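Local coordinates for protein thiosulfate sulfurtransferase TUM1 (Saccharomyces cerevisiae, PDB 3UTN) that takes up persulfide sulfur from the desulfurase NFS1 and passes it to UBA4 on the route to 2-thiolation of the wobble uridine of tRNAs, at residues D66-P71 / S161-F166; G109-D114 / P170-E175; L144-N149 / T247-E252; K202-F207 / P277-C282. One frame throughout, in Å; residues are numbered along the deposited sequence.

Interaction 1 of 4, residues D66-P71 / S161-F166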
loop_
_atom_site.group_PDB
_atom_site.type_symbol
_atom_site.label_atom_id
_atom_site.label_comp_id
_atom_site.label_asym_id
_atom_site.label_seq_id
_atom_site.Cartn_x
_atom_site.Cartn_y
_atom_site.Cartn_z
ATOM N N ASP A 66 19.033 1.088 -3.965
ATOM C CA ASP A 66 18.336 1.743 -5.059
ATOM C C ASP A 66 17.948 3.148 -4.695
ATOM O O ASP A 66 18.057 4.051 -5.508
ATOM C CB ASP A 66 17.133 0.938 -5.497
ATOM C CG ASP A 66 17.531 -0.250 -6.316
ATOM O OD1 ASP A 66 18.754 -0.471 -6.452
ATOM O OD2 ASP A 66 16.642 -0.943 -6.833
ATOM N N PHE A 67 17.527 3.347 -3.456
ATOM C CA PHE A 67 17.226 4.695 -3.052
ATOM C C PHE A 67 18.478 5.550 -3.113
ATOM O O PHE A 67 18.460 6.672 -3.615
ATOM C CB PHE A 67 16.685 4.752 -1.642
ATOM C CG PHE A 67 16.548 6.145 -1.149
ATOM C CD1 PHE A 67 15.464 6.916 -1.541
ATOM C CD2 PHE A 67 17.535 6.718 -0.361
ATOM C CE1 PHE A 67 15.335 8.221 -1.110
ATOM C CE2 PHE A 67 17.413 8.029 0.062
ATOM C CZ PHE A 67 16.310 8.776 -0.305
ATOM N N LEU A 68 19.559 5.001 -2.577
ATOM C CA LEU A 68 20.774 5.758 -2.366
ATOM C C LEU A 68 21.496 6.027 -3.657
ATOM O O LEU A 68 22.151 7.046 -3.797
ATOM C CB LEU A 68 21.696 4.997 -1.429
ATOM C CG LEU A 68 21.144 4.833 -0.015
ATOM C CD1 LEU A 68 21.964 3.787 0.705
ATOM C CD2 LEU A 68 21.154 6.145 0.748
ATOM N N THR A 69 21.371 5.113 -4.604
ATOM C CA THR A 69 22.273 5.119 -5.737
ATOM C C THR A 69 21.545 5.219 -7.050
ATOM O O THR A 69 22.162 5.436 -8.068
ATOM C CB THR A 69 23.148 3.855 -5.755
ATOM O OG1 THR A 69 22.318 2.719 -5.993
ATOM C CG2 THR A 69 23.849 3.686 -4.428
ATOM N N LYS A 70 20.233 5.036 -7.029
ATOM C CA LYS A 70 19.451 5.195 -8.235
ATOM C C LYS A 70 18.671 6.485 -8.150
ATOM O O LYS A 70 18.359 6.956 -7.049
ATOM C CB LYS A 70 18.537 3.995 -8.458
ATOM C CG LYS A 70 19.296 2.759 -8.904
ATOM C CD LYS A 70 18.355 1.595 -9.141
ATOM C CE LYS A 70 19.106 0.376 -9.653
ATOM N NZ LYS A 70 20.123 -0.078 -8.669
ATOM N N PRO A 71 18.369 7.078 -9.309
ATOM C CA PRO A 71 17.768 8.394 -9.267
ATOM C C PRO A 71 16.516 8.398 -8.414
ATOM O O PRO A 71 15.722 7.458 -8.435
ATOM C CB PRO A 71 17.439 8.674 -10.729
ATOM C CG PRO A 71 18.450 7.874 -11.485
ATOM C CD PRO A 71 18.546 6.604 -10.695
ATOM N N SER A 161 21.784 11.887 -8.037
ATOM C CA SER A 161 22.951 11.882 -7.185
ATOM C C SER A 161 22.891 10.651 -6.308
ATOM O O SER A 161 21.817 10.219 -5.875
ATOM C CB SER A 161 23.005 13.130 -6.310
ATOM O OG SER A 161 22.077 13.015 -5.249
ATOM N N LYS A 162 24.051 10.075 -6.061
ATOM C CA LYS A 162 24.131 9.003 -5.121
ATOM C C LYS A 162 24.183 9.671 -3.770
ATOM O O LYS A 162 24.822 10.704 -3.598
ATOM C CB LYS A 162 25.338 8.128 -5.416
ATOM C CG LYS A 162 25.348 7.721 -6.877
ATOM C CD LYS A 162 25.660 6.259 -7.064
ATOM C CE LYS A 162 25.307 5.798 -8.464
ATOM N NZ LYS A 162 25.693 6.805 -9.484
ATOM N N VAL A 163 23.433 9.131 -2.830
ATOM C CA VAL A 163 23.411 9.701 -1.504
ATOM C C VAL A 163 23.795 8.611 -0.533
ATOM O O VAL A 163 23.814 7.434 -0.885
ATOM C CB VAL A 163 22.040 10.326 -1.147
ATOM C CG1 VAL A 163 21.792 11.576 -1.979
ATOM C CG2 VAL A 163 20.909 9.319 -1.305
ATOM N N ALA A 164 24.132 9.014 0.677
ATOM C CA ALA A 164 24.548 8.078 1.699
ATOM C C ALA A 164 23.645 8.291 2.898
ATOM O O ALA A 164 24.034 8.079 4.046
ATOM C CB ALA A 164 26.007 8.310 2.057
ATOM N N ALA A 165 22.424 8.725 2.615
ATOM C CA ALA A 165 21.440 8.977 3.648
ATOM C C ALA A 165 20.069 8.656 3.089
ATOM O O ALA A 165 19.799 8.891 1.911
ATOM C CB ALA A 165 21.509 10.421 4.117
ATOM N N PHE A 166 19.216 8.103 3.939
ATOM C CA PHE A 166 17.848 7.793 3.557
ATOM C C PHE A 166 16.985 9.009 3.670
ATOM O O PHE A 166 15.795 8.973 3.379
ATOM C CB PHE A 166 17.306 6.671 4.414
ATOM C CG PHE A 166 17.983 5.382 4.160
ATOM C CD1 PHE A 166 18.117 4.914 2.861
ATOM C CD2 PHE A 166 18.512 4.649 5.200
ATOM C CE1 PHE A 166 18.756 3.723 2.612
ATOM C CE2 PHE A 166 19.153 3.455 4.955
ATOM C CZ PHE A 166 19.275 2.996 3.658
HETATM O O HOH W 1 22.489 7.465 -9.478
#
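Leu68, Phe166 and Phe67 bury more surface here than any other residue, and they show how a short helix end can be covered by an irregular chain through a single backbone bond and a cluster of apolar groups. Leu68 splits its isobutyl group between partners. CD1 and CG touch CE1 of the Phe166 ring, CG at 3.7 Å, while CD2 turns back toward the loop, meets Val163 CG2 at 3.8 Å and lies 3.3 Å from Ala165 O. With CG anti to its own carbonyl carbon (chi1 -65°), the side chain of Leu68 leans out along the loop and reaches them all. Phe67 lies deeper. Its CD2 meets CD1 of Phe166 at 3.7 Å, arriving at the edge of that ring near its plane, and its own edge is met by the carbonyl oxygen of Ala165, which sits 3.1 Å from CE2; a polarised aromatic C-H probably makes this approach favourable.

Val163 N donates to Leu68 O over 2.6 Å, nearly straight at 164° and in the carbonyl plane, and the CA-H of Lys162 makes a bent C-H...O contact with the same oxygen. Beyond it the aliphatic part of Lys162 passes over Thr69, CD lying 3.7 Å from Thr69 CB.

Within the first rhodanese domain, the loop that follows helix 148-153 thus wraps the C-terminal end of helix 63-69. Phe78, at the end of edge strand 77-78, meets both phenylalanine rings and is hydrogen-bonded, backbone to backbone, with Phe166, while Arg72 lies against Phe67 in a cation-pi contact.

Interaction 2 of 4, residues G109-D114 / P170-E175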
loop_
_atom_site.group_PDB
_atom_site.type_symbol
_atom_site.label_atom_id
_atom_site.label_comp_id
_atom_site.label_asym_id
_atom_site.label_seq_id
_atom_site.Cartn_x
_atom_site.Cartn_y
_atom_site.Cartn_z
ATOM N N GLY A 109 13.607 12.962 9.283
ATOM C CA GLY A 109 13.440 14.399 9.327
ATOM C C GLY A 109 12.125 14.856 8.737
ATOM O O GLY A 109 11.984 16.010 8.370
ATOM N N VAL A 110 11.160 13.949 8.638
ATOM C CA VAL A 110 9.842 14.319 8.151
ATOM C C VAL A 110 9.207 15.255 9.168
ATOM O O VAL A 110 9.223 14.984 10.364
ATOM C CB VAL A 110 8.947 13.091 7.915
ATOM C CG1 VAL A 110 7.528 13.509 7.568
ATOM C CG2 VAL A 110 9.527 12.239 6.808
ATOM N N GLN A 111 8.694 16.378 8.690
ATOM C CA GLN A 111 7.960 17.284 9.549
ATOM C C GLN A 111 6.497 17.016 9.294
ATOM O O GLN A 111 6.123 16.582 8.206
ATOM C CB GLN A 111 8.297 18.742 9.237
ATOM C CG GLN A 111 9.768 19.115 9.386
ATOM C CD GLN A 111 10.221 19.251 10.833
ATOM O OE1 GLN A 111 9.453 19.015 11.771
ATOM N NE2 GLN A 111 11.479 19.640 11.019
ATOM N N LYS A 112 5.667 17.270 10.295
ATOM C CA LYS A 112 4.232 17.102 10.143
ATOM C C LYS A 112 3.717 17.849 8.922
ATOM O O LYS A 112 2.836 17.366 8.229
ATOM C CB LYS A 112 3.498 17.588 11.391
ATOM C CG LYS A 112 2.017 17.242 11.411
ATOM C CD LYS A 112 1.791 15.734 11.429
ATOM C CE LYS A 112 2.496 15.067 12.596
ATOM N NZ LYS A 112 1.992 15.597 13.890
ATOM N N ASP A 113 4.282 19.023 8.662
ATOM C CA ASP A 113 3.786 19.880 7.598
ATOM C C ASP A 113 4.238 19.439 6.215
ATOM O O ASP A 113 3.766 19.966 5.213
ATOM C CB ASP A 113 4.197 21.332 7.824
ATOM C CG ASP A 113 3.425 22.284 6.945
ATOM O OD1 ASP A 113 2.179 22.176 6.924
ATOM O OD2 ASP A 113 4.054 23.125 6.265
ATOM N N ASP A 114 5.162 18.486 6.165
ATOM C CA ASP A 114 5.684 18.019 4.894
ATOM C C ASP A 114 4.577 17.493 4.027
ATOM O O ASP A 114 3.713 16.757 4.480
ATOM C CB ASP A 114 6.693 16.900 5.090
ATOM C CG ASP A 114 7.994 17.390 5.640
ATOM O OD1 ASP A 114 8.259 18.605 5.575
ATOM O OD2 ASP A 114 8.769 16.547 6.118
ATOM N N PRO A 170 17.576 17.007 8.302
ATOM C CA PRO A 170 18.006 16.765 9.671
ATOM C C PRO A 170 16.899 16.029 10.404
ATOM O O PRO A 170 15.726 16.167 10.052
ATOM C CB PRO A 170 18.166 18.176 10.242
ATOM C CG PRO A 170 17.275 19.034 9.408
ATOM C CD PRO A 170 17.361 18.439 8.031
ATOM N N LYS A 171 17.261 15.242 11.406
ATOM C CA LYS A 171 16.259 14.579 12.214
ATOM C C LYS A 171 15.235 15.599 12.695
ATOM O O LYS A 171 15.572 16.731 13.044
ATOM C CB LYS A 171 16.900 13.834 13.383
ATOM C CG LYS A 171 17.507 12.500 12.979
ATOM C CD LYS A 171 18.370 11.914 14.085
ATOM C CE LYS A 171 18.763 10.475 13.780
ATOM N NZ LYS A 171 19.548 10.337 12.520
ATOM N N SER A 172 13.973 15.208 12.657
ATOM C CA SER A 172 12.914 16.065 13.139
ATOM C C SER A 172 12.334 15.406 14.371
ATOM O O SER A 172 12.743 14.307 14.739
ATOM C CB SER A 172 11.834 16.198 12.076
ATOM O OG SER A 172 11.288 14.921 11.795
ATOM N N HIS A 173 11.408 16.091 15.024
ATOM C CA HIS A 173 10.637 15.489 16.094
ATOM C C HIS A 173 9.228 15.336 15.610
ATOM O O HIS A 173 8.360 16.153 15.908
ATOM C CB HIS A 173 10.728 16.330 17.362
ATOM C CG HIS A 173 12.125 16.412 17.932
ATOM N ND1 HIS A 173 13.043 17.286 17.474
ATOM C CD2 HIS A 173 12.746 15.681 18.945
ATOM C CE1 HIS A 173 14.190 17.128 18.159
ATOM N NE2 HIS A 173 14.007 16.146 19.060
ATOM N N TYR A 174 9.006 14.292 14.830
ATOM C CA TYR A 174 7.714 14.045 14.252
ATOM C C TYR A 174 6.887 13.232 15.214
ATOM O O TYR A 174 7.326 12.198 15.715
ATOM C CB TYR A 174 7.872 13.275 12.958
ATOM C CG TYR A 174 6.585 13.069 12.204
ATOM C CD1 TYR A 174 6.299 13.829 11.080
ATOM C CD2 TYR A 174 5.664 12.104 12.605
ATOM C CE1 TYR A 174 5.132 13.635 10.375
ATOM C CE2 TYR A 174 4.492 11.905 11.907
ATOM C CZ TYR A 174 4.237 12.672 10.791
ATOM O OH TYR A 174 3.083 12.484 10.090
ATOM N N GLU A 175 5.675 13.693 15.453
ATOM C CA GLU A 175 4.783 12.969 16.323
ATOM C C GLU A 175 3.400 12.978 15.730
ATOM O O GLU A 175 2.763 14.025 15.632
ATOM C CB GLU A 175 4.783 13.587 17.717
ATOM C CG GLU A 175 4.130 12.710 18.766
ATOM C CD GLU A 175 4.356 13.227 20.167
ATOM O OE1 GLU A 175 5.367 13.931 20.384
ATOM O OE2 GLU A 175 3.522 12.922 21.047
HETATM O O HOH W 2 13.891 17.815 8.742
HETATM O O HOH W 3 5.180 16.311 14.716
#
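Lys112 crosses the Tyr174 side chain at about a right angle, laying its CE over one face of the ring, 3.8 Å from the centroid, in a CH-pi contact set toward the CZ side. Three successive bends bring it there: CG is anti to the backbone N (chi1 -171°), after which the chain folds at each remaining torsion instead of running straight out. NZ therefore stays above the ring, a long cation-pi contact at 5.0 Å from the centroid, and also donates to the backbone oxygen Glu175 O in a very short bond of 2.5 Å. Val110 takes a different place, side by side with Tyr174 and pointing the same way, its CG1 3.7 Å from Tyr174 CE1.

Such contacts illustrate how turns between secondary structures are held by an extended chain laid along them. Helix 98-107 ends in a Schellman motif at Gly109, whose positive phi favours glycine, and a type I beta turn from Gln111 to Asp114 then leads into strand 115-119 of the first rhodanese domain. Ser172 closes on this link: its OG donates to Val110 O at 2.5 Å, coming from well above the carbonyl plane.

The Tyr174 hydroxyl is hydrogen-bonded to His139 ND1, and the histidine ring also meets the tyrosine with the two planes nearly parallel. With an alanine here the Lys112 methylene groups would probably lose the ring they lie on, and His139 ND1 its hydroxyl partner. Farther along, a water bridges Gly109 O, at 2.7 Å, and Pro170 O.

Interaction 3 of 4, residues L144-N149 / T247-E252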
loop_
_atom_site.group_PDB
_atom_site.type_symbol
_atom_site.label_atom_id
_atom_site.label_comp_id
_atom_site.label_asym_id
_atom_site.label_seq_id
_atom_site.Cartn_x
_atom_site.Cartn_y
_atom_site.Cartn_z
ATOM N N LEU A 144 0.565 9.928 -3.173
ATOM C CA LEU A 144 1.164 8.766 -3.713
ATOM C C LEU A 144 1.462 9.172 -5.117
ATOM O O LEU A 144 0.551 9.430 -5.898
ATOM C CB LEU A 144 0.182 7.614 -3.697
ATOM C CG LEU A 144 0.736 6.349 -4.321
ATOM C CD1 LEU A 144 1.975 5.937 -3.552
ATOM C CD2 LEU A 144 -0.326 5.273 -4.294
ATOM N N LEU A 145 2.746 9.271 -5.427
ATOM C CA LEU A 145 3.118 9.590 -6.773
ATOM C C LEU A 145 2.626 8.457 -7.624
ATOM O O LEU A 145 2.855 7.286 -7.320
ATOM C CB LEU A 145 4.620 9.753 -6.926
ATOM C CG LEU A 145 5.029 10.103 -8.358
ATOM C CD1 LEU A 145 4.604 11.516 -8.718
ATOM C CD2 LEU A 145 6.521 9.941 -8.492
ATOM N N ASN A 146 1.932 8.813 -8.688
ATOM C CA ASN A 146 1.400 7.823 -9.567
ATOM C C ASN A 146 1.945 7.937 -10.987
ATOM O O ASN A 146 1.352 8.582 -11.830
ATOM C CB ASN A 146 -0.117 7.877 -9.576
ATOM C CG ASN A 146 -0.706 6.739 -10.345
ATOM O OD1 ASN A 146 -0.153 5.637 -10.348
ATOM N ND2 ASN A 146 -1.816 6.993 -11.030
ATOM N N ASN A 147 3.088 7.330 -11.244
ATOM C CA ASN A 147 3.925 6.734 -10.226
ATOM C C ASN A 147 5.337 7.059 -10.638
ATOM O O ASN A 147 5.550 7.758 -11.629
ATOM C CB ASN A 147 3.712 5.223 -10.130
ATOM C CG ASN A 147 3.924 4.509 -11.451
ATOM O OD1 ASN A 147 4.450 5.074 -12.407
ATOM N ND2 ASN A 147 3.516 3.256 -11.506
ATOM N N PHE A 148 6.296 6.548 -9.889
ATOM C CA PHE A 148 7.672 6.832 -10.170
ATOM C C PHE A 148 8.104 6.275 -11.513
ATOM O O PHE A 148 8.964 6.855 -12.160
ATOM C CB PHE A 148 8.553 6.295 -9.069
ATOM C CG PHE A 148 9.941 6.828 -9.101
ATOM C CD1 PHE A 148 10.180 8.182 -9.322
ATOM C CD2 PHE A 148 11.017 5.984 -8.875
ATOM C CE1 PHE A 148 11.471 8.670 -9.336
ATOM C CE2 PHE A 148 12.307 6.472 -8.880
ATOM C CZ PHE A 148 12.534 7.816 -9.107
ATOM N N ASN A 149 7.506 5.161 -11.925
ATOM C CA ASN A 149 7.775 4.596 -13.242
ATOM C C ASN A 149 7.526 5.629 -14.315
ATOM O O ASN A 149 8.381 5.879 -15.158
ATOM C CB ASN A 149 6.899 3.379 -13.514
ATOM C CG ASN A 149 7.347 2.154 -12.747
ATOM O OD1 ASN A 149 8.416 2.141 -12.140
ATOM N ND2 ASN A 149 6.535 1.111 -12.783
ATOM N N THR A 247 3.107 0.230 -16.824
ATOM C CA THR A 247 3.590 1.373 -16.055
ATOM C C THR A 247 3.296 1.221 -14.572
ATOM O O THR A 247 3.858 1.932 -13.747
ATOM C CB THR A 247 2.951 2.681 -16.547
ATOM O OG1 THR A 247 1.550 2.671 -16.243
ATOM C CG2 THR A 247 3.141 2.840 -18.057
ATOM N N LYS A 248 2.396 0.300 -14.244
ATOM C CA LYS A 248 1.977 0.058 -12.863
ATOM C C LYS A 248 1.343 1.289 -12.230
ATOM O O LYS A 248 1.233 1.384 -11.015
ATOM C CB LYS A 248 3.143 -0.456 -12.007
ATOM C CG LYS A 248 3.847 -1.679 -12.567
ATOM C CD LYS A 248 2.860 -2.809 -12.795
ATOM C CE LYS A 248 3.544 -4.024 -13.395
ATOM N NZ LYS A 248 2.513 -5.011 -13.821
ATOM N N THR A 249 0.933 2.242 -13.058
ATOM C CA THR A 249 0.216 3.380 -12.535
ATOM C C THR A 249 -1.167 2.917 -12.170
ATOM O O THR A 249 -1.716 1.989 -12.778
ATOM C CB THR A 249 0.042 4.518 -13.550
ATOM O OG1 THR A 249 -0.432 3.977 -14.789
ATOM C CG2 THR A 249 1.341 5.254 -13.757
ATOM N N TYR A 250 -1.721 3.562 -11.164
ATOM C CA TYR A 250 -3.138 3.503 -10.975
ATOM C C TYR A 250 -3.728 4.232 -12.144
ATOM O O TYR A 250 -3.237 5.296 -12.515
ATOM C CB TYR A 250 -3.531 4.227 -9.723
ATOM C CG TYR A 250 -3.212 3.455 -8.499
ATOM C CD1 TYR A 250 -3.977 2.352 -8.140
ATOM C CD2 TYR A 250 -2.147 3.824 -7.690
ATOM C CE1 TYR A 250 -3.680 1.631 -7.006
ATOM C CE2 TYR A 250 -1.853 3.121 -6.544
ATOM C CZ TYR A 250 -2.619 2.027 -6.214
ATOM O OH TYR A 250 -2.325 1.334 -5.089
ATOM N N PRO A 251 -4.767 3.650 -12.746
ATOM C CA PRO A 251 -5.514 4.374 -13.753
ATOM C C PRO A 251 -6.025 5.658 -13.143
ATOM O O PRO A 251 -6.126 5.769 -11.919
ATOM C CB PRO A 251 -6.679 3.438 -14.057
ATOM C CG PRO A 251 -6.142 2.087 -13.765
ATOM C CD PRO A 251 -5.252 2.273 -12.577
ATOM N N GLU A 252 -6.328 6.628 -13.988
ATOM C CA GLU A 252 -6.848 7.893 -13.513
ATOM C C GLU A 252 -8.154 7.671 -12.781
ATOM O O GLU A 252 -8.908 6.761 -13.113
ATOM C CB GLU A 252 -7.036 8.859 -14.679
ATOM C CG GLU A 252 -5.714 9.305 -15.281
ATOM C CD GLU A 252 -4.799 9.929 -14.243
ATOM O OE1 GLU A 252 -3.771 9.307 -13.900
ATOM O OE2 GLU A 252 -5.120 11.029 -13.750
HETATM O O HOH W 4 -2.503 9.572 -11.176
HETATM O O HOH W 5 -0.453 8.811 -13.934
#
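Asn146 reaches across to Tyr250 with its carboxamide and uses both ends of it on one residue's backbone. From CB, CG stands anti to the backbone N (chi1 -172°), which carries the amide over the opposing chain. At CG the group divides. OD1 accepts from Tyr250 N at 2.7 Å, the donor tilted 16° from the carbonyl plane, and touches the CA of Thr249; the same oxygen also accepts from Asn124. ND2 donates to Tyr250 O over 2.7 Å, that oxygen lying in the amide plane, and gives a second bond to a water that links it to Glu252 OE1. The two bonds, one accepted from the N-H and one given to the C=O of Tyr250, fix the rotation of the amide.

Asn147, preceded by a cis peptide and standing at the N-cap of helix 148-153, serves an earlier part of the same loop: ND2 donates to Thr247 O at 2.6 Å, almost perfectly straight. Asn149 ND2 reaches the same oxygen over 3.0 Å from above its carbonyl plane, and also serves Val122 O. Apolar contact is limited to Leu144 CD2 against Tyr250 CE2 at 3.5 Å.

The general lesson lies in the chemistry: three asparagines of the first rhodanese domain read backbone groups of a loop in the second. Directional amide bonds carry this contact, which probably depends on precise placement more than on apolar area.

Interaction 4 of 4, residues K202-F207 / P277-C282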
loop_
_atom_site.group_PDB
_atom_site.type_symbol
_atom_site.label_atom_id
_atom_site.label_comp_id
_atom_site.label_asym_id
_atom_site.label_seq_id
_atom_site.Cartn_x
_atom_site.Cartn_y
_atom_site.Cartn_z
ATOM N N LYS A 202 -20.909 -10.835 3.245
ATOM C CA LYS A 202 -22.198 -10.183 3.470
ATOM C C LYS A 202 -22.020 -8.712 3.807
ATOM O O LYS A 202 -22.686 -7.856 3.236
ATOM C CB LYS A 202 -22.967 -10.865 4.606
ATOM C CG LYS A 202 -23.676 -12.156 4.229
ATOM C CD LYS A 202 -24.400 -12.745 5.435
ATOM C CE LYS A 202 -24.992 -14.114 5.132
ATOM N NZ LYS A 202 -23.950 -15.176 5.050
ATOM N N LYS A 203 -21.117 -8.426 4.738
ATOM C CA LYS A 203 -20.934 -7.073 5.230
ATOM C C LYS A 203 -19.892 -6.303 4.433
ATOM O O LYS A 203 -19.883 -5.081 4.454
ATOM C CB LYS A 203 -20.563 -7.066 6.718
ATOM C CG LYS A 203 -21.584 -7.723 7.639
ATOM C CD LYS A 203 -21.934 -6.828 8.822
ATOM C CE LYS A 203 -20.800 -6.698 9.829
ATOM N NZ LYS A 203 -20.742 -7.855 10.767
ATOM N N PHE A 204 -19.013 -7.017 3.736
ATOM C CA PHE A 204 -17.892 -6.373 3.062
ATOM C C PHE A 204 -17.622 -6.914 1.685
ATOM O O PHE A 204 -17.856 -8.082 1.392
ATOM C CB PHE A 204 -16.604 -6.513 3.882
ATOM C CG PHE A 204 -16.664 -5.842 5.213
ATOM C CD1 PHE A 204 -17.099 -6.535 6.331
ATOM C CD2 PHE A 204 -16.295 -4.513 5.351
ATOM C CE1 PHE A 204 -17.167 -5.910 7.564
ATOM C CE2 PHE A 204 -16.355 -3.886 6.583
ATOM C CZ PHE A 204 -16.795 -4.585 7.692
ATOM N N ASN A 205 -17.115 -6.031 0.841
ATOM C CA ASN A 205 -16.345 -6.448 -0.295
ATOM C C ASN A 205 -14.994 -6.753 0.295
ATOM O O ASN A 205 -14.337 -5.880 0.851
ATOM C CB ASN A 205 -16.238 -5.317 -1.293
ATOM C CG ASN A 205 -17.583 -4.734 -1.632
ATOM O OD1 ASN A 205 -18.449 -5.437 -2.134
ATOM N ND2 ASN A 205 -17.773 -3.457 -1.334
ATOM N N ALA A 206 -14.598 -8.007 0.236
ATOM C CA ALA A 206 -13.335 -8.366 0.821
ATOM C C ALA A 206 -12.466 -8.844 -0.308
ATOM O O ALA A 206 -12.729 -9.867 -0.927
ATOM C CB ALA A 206 -13.512 -9.419 1.896
ATOM N N PHE A 207 -11.452 -8.055 -0.609
ATOM C CA PHE A 207 -10.596 -8.364 -1.724
ATOM C C PHE A 207 -9.229 -8.735 -1.265
ATOM O O PHE A 207 -8.672 -8.150 -0.341
ATOM C CB PHE A 207 -10.515 -7.204 -2.690
ATOM C CG PHE A 207 -11.826 -6.854 -3.287
ATOM C CD1 PHE A 207 -12.415 -7.685 -4.228
ATOM C CD2 PHE A 207 -12.484 -5.707 -2.891
ATOM C CE1 PHE A 207 -13.646 -7.368 -4.773
ATOM C CE2 PHE A 207 -13.708 -5.379 -3.437
ATOM C CZ PHE A 207 -14.290 -6.209 -4.378
ATOM N N PRO A 277 -18.920 -1.815 2.851
ATOM C CA PRO A 277 -17.555 -1.356 3.017
ATOM C C PRO A 277 -16.632 -2.413 2.442
ATOM O O PRO A 277 -17.073 -3.510 2.088
ATOM C CB PRO A 277 -17.380 -1.253 4.536
ATOM C CG PRO A 277 -18.745 -1.369 5.121
ATOM C CD PRO A 277 -19.562 -2.139 4.135
ATOM N N THR A 278 -15.361 -2.084 2.323
ATOM C CA THR A 278 -14.457 -2.983 1.657
ATOM C C THR A 278 -13.283 -3.296 2.542
ATOM O O THR A 278 -12.802 -2.455 3.293
ATOM C CB THR A 278 -14.026 -2.421 0.294
ATOM O OG1 THR A 278 -15.179 -2.358 -0.546
ATOM C CG2 THR A 278 -12.989 -3.313 -0.373
ATOM N N ILE A 279 -12.861 -4.544 2.482
ATOM C CA ILE A 279 -11.657 -4.939 3.142
ATOM C C ILE A 279 -10.724 -5.422 2.069
ATOM O O ILE A 279 -11.097 -6.208 1.205
ATOM C CB ILE A 279 -11.901 -6.030 4.187
ATOM C CG1 ILE A 279 -12.766 -5.463 5.312
ATOM C CG2 ILE A 279 -10.573 -6.556 4.708
ATOM C CD1 ILE A 279 -13.325 -6.498 6.257
ATOM N N CYS A 280 -9.518 -4.891 2.105
ATOM C CA CYS A 280 -8.473 -5.382 1.262
ATOM C C CYS A 280 -7.477 -6.101 2.111
ATOM O O CYS A 280 -7.173 -5.699 3.228
ATOM C CB CYS A 280 -7.824 -4.247 0.501
ATOM S SG CYS A 280 -9.005 -3.567 -0.670
ATOM N N SER A 281 -6.996 -7.197 1.568
ATOM C CA SER A 281 -5.973 -7.967 2.200
ATOM C C SER A 281 -5.097 -8.432 1.063
ATOM O O SER A 281 -5.414 -8.227 -0.107
ATOM C CB SER A 281 -6.595 -9.159 2.919
ATOM O OG SER A 281 -7.292 -9.975 1.996
ATOM N N CYS A 282 -3.979 -9.036 1.410
ATOM C CA CYS A 282 -3.190 -9.755 0.438
ATOM C C CYS A 282 -2.460 -10.771 1.260
ATOM O O CYS A 282 -3.043 -11.338 2.183
ATOM C CB CYS A 282 -2.222 -8.826 -0.278
ATOM S SG CYS A 282 -1.320 -7.764 0.853
#
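The Phe204 ring carries Ile279 CD1 over one face, 3.5 Å above its plane and offset toward the rim, in a CH-pi contact. Thr278 N lies at its edge, and Pro277 CB comes in obliquely, 3.5 Å from CE2. The second ring, that of Phe207, is met at its edge by Thr278 CG2, 3.5 Å from CD2. The isoleucine reaches its aromatic partner because CG1 is anti to the carbonyl carbon (chi1 -65°) and CD1 continues outward in an extended chain. A serine replacing Phe204 would probably open a gap beneath Ile279 CD1 and beside Pro277, since its short side chain could not span the same surface.

Between the rings runs the backbone pairing. Asn205 N donates to Pro277 O, and its carbonyl takes Ile279 N at 2.6 Å, after which Phe207 repeats the pattern with Ile279 O and Ser281 N. On the sheet face shared with Phe207 and Cys280, the amide of Asn205 lies in plane with its acceptor, ND2 donating to Thr278 OG1 at 2.9 Å, while OD1 is held by Asp273 N.

Strands 205-207 and 278-281 run parallel, 10° apart, as neighbours inside the five-stranded sheet of order 1-5-4-2-3 that marks the rhodanese fold. The second of them leads directly to Cys282, the persulfide-carrying cysteine, at the start of the active-site loop before helix 286-297.

In the fold
Two rhodanese domains of the same fold, each with a parallel five-stranded sheet of order 1-5-4-2-3, organise the four contacts. Interactions 1 and 2 belong to the first, their centres about 20 Å apart, and both use the long chain between helices 148-153 and 181-184. Their segments alternate along the sequence and close before interaction 4 opens, while interaction 3, which joins the domains, crosses each of the others and touches interaction 1 where Pro71 meets Phe148. Interaction 4 lies inside the second sheet, about 37 Å from interaction 1 between centres. The Tyr250 side chain of interaction 3 lies about 11 Å from that of Cys282 in interaction 4, consistent with a domain seam close to the sulfur-transfer site.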